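Local coordinates for bacterial Pleckstrin homology domain-containing protein (PDB 3DCX), which is of unknown biochemical function but adopts the pleckstrin-homology fold, as a member of a bacterial family with that domain, at residues D35-T40 and L44-K49; D48-G51 and K55-S58. All coordinates share one frame; numbering follows the deposited sequence.

How the contacts relate
Contacts 1 and 2 are successive antiparallel hairpins of one sheet. They share strand 43-50, which pairs with strand 35-40 in contact 1 and with strand 56-63 in contact 2; Asp48 and Lys49 belong to both. Contact 1 lies near the chain centre and is buried over most of its length but partly exposed at the Asp35 end. Its face with Phe37, Phe39, Leu44 and Leu46 is aromatic and aliphatic, and polar groups enter at that end. Contact 2, about 12 Å away between centres, is a surface contact at the outer end of the sheet, where lysines, Gln50, Ser58 and waters replace the hydrophobic filling. There a strand of a neighbouring subunit pairs alongside, so the sheet runs on.

Contact 1 (D35-T40 and L44-K49); sequences DMFVFT and LILIDK
The Phe37 ring lies over Leu46 CD2, which meets one face in a CH-pi contact 3.7 Å from the ring centroid and close to the ring normal. With CG anti to the backbone N (chi1 -159°), the ring leans across to strand 43-50 and runs alongside Leu46. Leu44 divides its branches between two rings: CD1 approaches Phe37 CZ obliquely at 3.9 Å, while CD2 packs tightly against Phe39 CD2 at 3.3 Å. Phe39 sets CE2 at the edge of the Phe37 ring, in its plane, and rests on Ile108 and Ile112 of helix 105-116. The reverse face of the hairpin is aliphatic. Val38 and Ile45 meet CB to CB at 4.1 Å, as do Met36, a selenomethionine, and Ile47, and the Thr40 and Ile45 side chains cross at about a right angle, CG2 touching CD1. Paired backbone bonds join Met36 with Ile47 and Val38 with Ile45. Beyond them the Asp35 carboxylate carries on the ladder: OD1 accepts Lys49 N at 2.9 Å, nearly straight at 173° but from 36° above the carboxylate plane. A water bridges the same OD1 to Lys49 O, so this oxygen receives two bonds. With an alanine here, Lys49 N would probably be left without its mate across the strands, and the water would lose one of its two acceptors. The apolar rings and leucines form the face turned to helix 105-116 and strand 95-99, probably part of the hydrophobic interior of the pleckstrin-homology domain. At the polar end the Asp48 carboxylate, one of two conformers, lies close by, so the two negative charges probably oppose each other, offset in part by the N-H and water on Asp35 OD1 and by the water between Met36 O and Asp48 OD1.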
loop_
_atom_site.group_PDB
_atom_site.type_symbol
_atom_site.label_atom_id
_atom_site.label_comp_id
_atom_site.label_asym_id
_atom_site.label_seq_id
_atom_site.Cartn_x
_atom_site.Cartn_y
_atom_site.Cartn_z
ATOM N N ASP A 35 30.223 5.459 4.452
ATOM C CA ASP A 35 28.808 5.385 4.141
ATOM C C ASP A 35 28.216 6.792 4.085
ATOM O O ASP A 35 28.747 7.723 4.683
ATOM C CB ASP A 35 28.088 4.541 5.196
ATOM C CG ASP A 35 28.580 3.099 5.239
ATOM O OD1 ASP A 35 29.199 2.639 4.249
ATOM O OD2 ASP A 35 28.352 2.416 6.269
HETATM N N MSE A 36 27.129 6.935 3.339
HETATM C CA MSE A 36 26.454 8.201 3.167
HETATM C C MSE A 36 24.957 8.073 3.298
HETATM O O MSE A 36 24.355 7.062 2.921
HETATM C CB MSE A 36 26.766 8.784 1.805
HETATM C CG MSE A 36 27.761 9.868 1.827
HETATM SE SE MSE A 36 27.840 10.671 0.081
HETATM C CE MSE A 36 29.680 10.615 -0.031
ATOM N N PHE A 37 24.372 9.117 3.866
ATOM C CA PHE A 37 22.943 9.254 4.015
ATOM C C PHE A 37 22.545 10.540 3.275
ATOM O O PHE A 37 22.923 11.648 3.680
ATOM C CB PHE A 37 22.648 9.350 5.499
ATOM C CG PHE A 37 21.254 9.006 5.864
ATOM C CD1 PHE A 37 20.242 9.908 5.698
ATOM C CD2 PHE A 37 20.950 7.763 6.373
ATOM C CE1 PHE A 37 18.932 9.587 6.051
ATOM C CE2 PHE A 37 19.640 7.440 6.726
ATOM C CZ PHE A 37 18.640 8.373 6.573
ATOM N N VAL A 38 21.826 10.391 2.162
ATOM C CA VAL A 38 21.558 11.527 1.287
ATOM C C VAL A 38 20.067 11.828 1.295
ATOM O O VAL A 38 19.255 10.917 1.143
ATOM C CB VAL A 38 22.074 11.248 -0.122
ATOM C CG1 VAL A 38 21.792 12.440 -1.074
ATOM C CG2 VAL A 38 23.560 10.936 -0.047
ATOM N N PHE A 39 19.727 13.081 1.556
ATOM C CA PHE A 39 18.343 13.549 1.442
ATOM C C PHE A 39 18.192 14.290 0.149
ATOM O O PHE A 39 18.826 15.327 -0.049
ATOM C CB PHE A 39 17.962 14.507 2.567
ATOM C CG PHE A 39 18.018 13.907 3.918
ATOM C CD1 PHE A 39 19.247 13.721 4.563
ATOM C CD2 PHE A 39 16.849 13.552 4.577
ATOM C CE1 PHE A 39 19.300 13.161 5.838
ATOM C CE2 PHE A 39 16.886 12.991 5.854
ATOM C CZ PHE A 39 18.101 12.798 6.483
ATOM N N THR A 40 17.356 13.772 -0.739
ATOM C CA THR A 40 16.965 14.528 -1.912
ATOM C C THR A 40 15.568 15.129 -1.680
ATOM O O THR A 40 15.001 15.017 -0.592
ATOM C CB THR A 40 17.037 13.679 -3.167
ATOM O OG1 THR A 40 15.773 13.013 -3.395
ATOM C CG2 THR A 40 18.215 12.696 -3.078
ATOM N N LEU A 44 15.356 9.318 0.262
ATOM C CA LEU A 44 16.657 9.126 0.858
ATOM C C LEU A 44 17.412 8.149 -0.031
ATOM O O LEU A 44 16.817 7.197 -0.559
ATOM C CB LEU A 44 16.547 8.543 2.249
ATOM C CG LEU A 44 15.503 9.152 3.182
ATOM C CD1 LEU A 44 15.419 8.278 4.433
ATOM C CD2 LEU A 44 15.815 10.594 3.531
ATOM N N ILE A 45 18.708 8.402 -0.202
ATOM C CA ILE A 45 19.639 7.452 -0.783
ATOM C C ILE A 45 20.610 7.025 0.324
ATOM O O ILE A 45 21.304 7.856 0.945
ATOM C CB ILE A 45 20.373 8.016 -2.014
ATOM C CG1 ILE A 45 19.369 8.567 -3.024
ATOM C CG2 ILE A 45 21.236 6.895 -2.713
ATOM C CD1 ILE A 45 20.013 9.393 -4.174
ATOM N N LEU A 46 20.624 5.729 0.618
ATOM C CA LEU A 46 21.514 5.207 1.622
ATOM C C LEU A 46 22.606 4.449 0.887
ATOM O O LEU A 46 22.342 3.450 0.220
ATOM C CB LEU A 46 20.776 4.311 2.626
ATOM C CG LEU A 46 19.409 4.746 3.174
ATOM C CD1 LEU A 46 19.118 3.952 4.425
ATOM C CD2 LEU A 46 19.335 6.229 3.455
ATOM N N ILE A 47 23.820 4.975 0.973
ATOM C CA ILE A 47 24.993 4.399 0.310
ATOM C C ILE A 47 25.869 3.670 1.322
ATOM O O ILE A 47 26.536 4.307 2.147
ATOM C CB ILE A 47 25.820 5.488 -0.383
ATOM C CG1 ILE A 47 24.941 6.261 -1.382
ATOM C CG2 ILE A 47 27.060 4.857 -1.060
ATOM C CD1 ILE A 47 25.630 7.409 -2.104
ATOM N N ASP A 48 25.845 2.342 1.278
ATOM C CA ASP A 48 26.592 1.546 2.216
ATOM C C ASP A 48 27.697 0.811 1.444
ATOM O O ASP A 48 27.449 0.204 0.399
ATOM C CB ASP A 48 25.650 0.584 2.966
ATOM C CG ASP A 48 24.490 1.315 3.712
ATOM O OD1 ASP A 48 24.659 2.463 4.191
ATOM O OD2 ASP A 48 23.386 0.724 3.812
ATOM N N LYS A 49 28.913 0.888 1.962
ATOM C CA LYS A 49 30.052 0.185 1.370
ATOM C C LYS A 49 30.539 -0.896 2.344
ATOM O O LYS A 49 30.568 -0.694 3.565
ATOM C CB LYS A 49 31.171 1.158 1.010
ATOM C CG LYS A 49 30.716 2.338 0.130
ATOM C CD LYS A 49 31.903 3.175 -0.299
ATOM C CE LYS A 49 31.632 3.961 -1.559
ATOM N NZ LYS A 49 32.904 4.462 -2.090
HETATM O O HOH W 1 31.501 1.219 5.586
HETATM O O HOH W 2 23.993 4.851 4.809
#

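Contact 2 (D48-G51 and K55-S58)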
loop_
_atom_site.group_PDB
_atom_site.type_symbol
_atom_site.label_atom_id
_atom_site.label_comp_id
_atom_site.label_asym_id
_atom_site.label_seq_id
_atom_site.Cartn_x
_atom_site.Cartn_y
_atom_site.Cartn_z
ATOM N N ASP A 48 25.845 2.342 1.278
ATOM C CA ASP A 48 26.592 1.546 2.216
ATOM C C ASP A 48 27.697 0.811 1.444
ATOM O O ASP A 48 27.449 0.204 0.399
ATOM C CB ASP A 48 25.650 0.584 2.966
ATOM C CG ASP A 48 24.490 1.315 3.712
ATOM O OD1 ASP A 48 24.659 2.463 4.191
ATOM O OD2 ASP A 48 23.386 0.724 3.812
ATOM N N LYS A 49 28.913 0.888 1.962
ATOM C CA LYS A 49 30.052 0.185 1.370
ATOM C C LYS A 49 30.539 -0.896 2.344
ATOM O O LYS A 49 30.568 -0.694 3.565
ATOM C CB LYS A 49 31.171 1.158 1.010
ATOM C CG LYS A 49 30.716 2.338 0.130
ATOM C CD LYS A 49 31.903 3.175 -0.299
ATOM C CE LYS A 49 31.632 3.961 -1.559
ATOM N NZ LYS A 49 32.904 4.462 -2.090
ATOM N N GLN A 50 30.896 -2.045 1.796
ATOM C CA GLN A 50 31.400 -3.150 2.588
ATOM C C GLN A 50 32.697 -3.691 2.006
ATOM O O GLN A 50 32.993 -3.478 0.834
ATOM C CB GLN A 50 30.348 -4.259 2.642
ATOM C CG GLN A 50 29.151 -3.922 3.527
ATOM C CD GLN A 50 28.069 -4.961 3.421
ATOM O OE1 GLN A 50 27.516 -5.196 2.334
ATOM N NE2 GLN A 50 27.751 -5.603 4.552
ATOM N N GLY A 51 33.438 -4.400 2.844
ATOM C CA GLY A 51 34.677 -5.066 2.461
ATOM C C GLY A 51 35.822 -4.172 2.858
ATOM O O GLY A 51 35.604 -3.012 3.152
ATOM N N LYS A 55 34.423 -1.982 -2.028
ATOM C CA LYS A 55 33.960 -2.126 -3.412
ATOM C C LYS A 55 32.588 -2.805 -3.509
ATOM O O LYS A 55 31.973 -2.786 -4.554
ATOM C CB LYS A 55 35.003 -2.878 -4.268
ATOM C CG LYS A 55 36.212 -1.996 -4.704
ATOM C CD LYS A 55 35.980 -1.191 -6.039
ATOM C CE LYS A 55 36.193 -2.068 -7.293
ATOM N NZ LYS A 55 36.388 -1.276 -8.588
ATOM N N LYS A 56 32.128 -3.408 -2.421
ATOM C CA LYS A 56 30.770 -3.937 -2.337
ATOM C C LYS A 56 29.878 -2.756 -1.921
ATOM O O LYS A 56 29.876 -2.350 -0.769
ATOM C CB LYS A 56 30.730 -5.107 -1.333
ATOM C CG LYS A 56 29.378 -5.828 -1.143
ATOM C CD LYS A 56 28.689 -6.174 -2.462
ATOM C CE LYS A 56 27.808 -7.411 -2.347
ATOM N NZ LYS A 56 28.488 -8.616 -2.910
ATOM N N VAL A 57 29.163 -2.176 -2.879
ATOM C CA VAL A 57 28.421 -0.925 -2.639
ATOM C C VAL A 57 26.947 -1.121 -2.926
ATOM O O VAL A 57 26.605 -1.707 -3.928
ATOM C CB VAL A 57 28.942 0.231 -3.520
ATOM C CG1 VAL A 57 28.194 1.533 -3.211
ATOM C CG2 VAL A 57 30.444 0.437 -3.321
ATOM N N SER A 58 26.084 -0.663 -2.024
ATOM C CA SER A 58 24.673 -0.587 -2.319
ATOM C C SER A 58 24.138 0.834 -2.272
ATOM O O SER A 58 24.534 1.647 -1.451
ATOM C CB SER A 58 23.854 -1.486 -1.406
ATOM O OG SER A 58 24.166 -1.241 -0.069
HETATM O O HOH W 3 22.509 0.927 1.177
HETATM O O HOH W 4 35.025 -4.733 -1.142
HETATM O O HOH W 5 27.152 -3.004 0.741
#
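Lys56 CG approaches the flat amide of Gln50 at OE1, 4.0 Å away and obliquely from one side of the amide plane; this is one of two Lys56 conformers, so the contact is provisional. A water donates to the same OE1 at 2.7 Å from the other side, also tilted out of the plane. This water lies within reach of Lys56 O as well, as a longer bond, but has more acceptors nearby than protons to give. The other flat group, the carboxylate of Asp48, is linked to Ser58 OG through a water bound weakly at OD2, in the conformer described, one of two. The Ser58 hydroxyl, between the backbone N and the carbonyl carbon (chi1 52°), is turned over the strand pair and sits 3.8 Å from Asp48 CB. Gln50 and Lys56 lie side by side, with Lys56 CB 3.5 Å from Gln50 O. On the reverse face Lys49 and Val57 run alongside each other, Lys49 CG meeting Val57 CG2 at 3.9 Å, so it is the aliphatic part of the lysine that packs on the valine. The backbones hold the pairing: Asp48 and Ser58 exchange two hydrogen bonds, Gln50 N gives one to Lys56 O at 2.8 Å, and the return bond from Lys56 N to Gln50 O is weak at 3.4 Å. A further water spans Gln50 O and Lys55 N where the strands part, consistent with a ladder fraying into its turn. Arg34 bonds to Gly51 O from the same chain. On the outer flank, Ser58 pairs with a strand of the second subunit and Val57 N bonds to Thr74 of that subunit, continuing the sheet past strand 56-63, while strand 35-40 lies on the inner flank of strand 43-50.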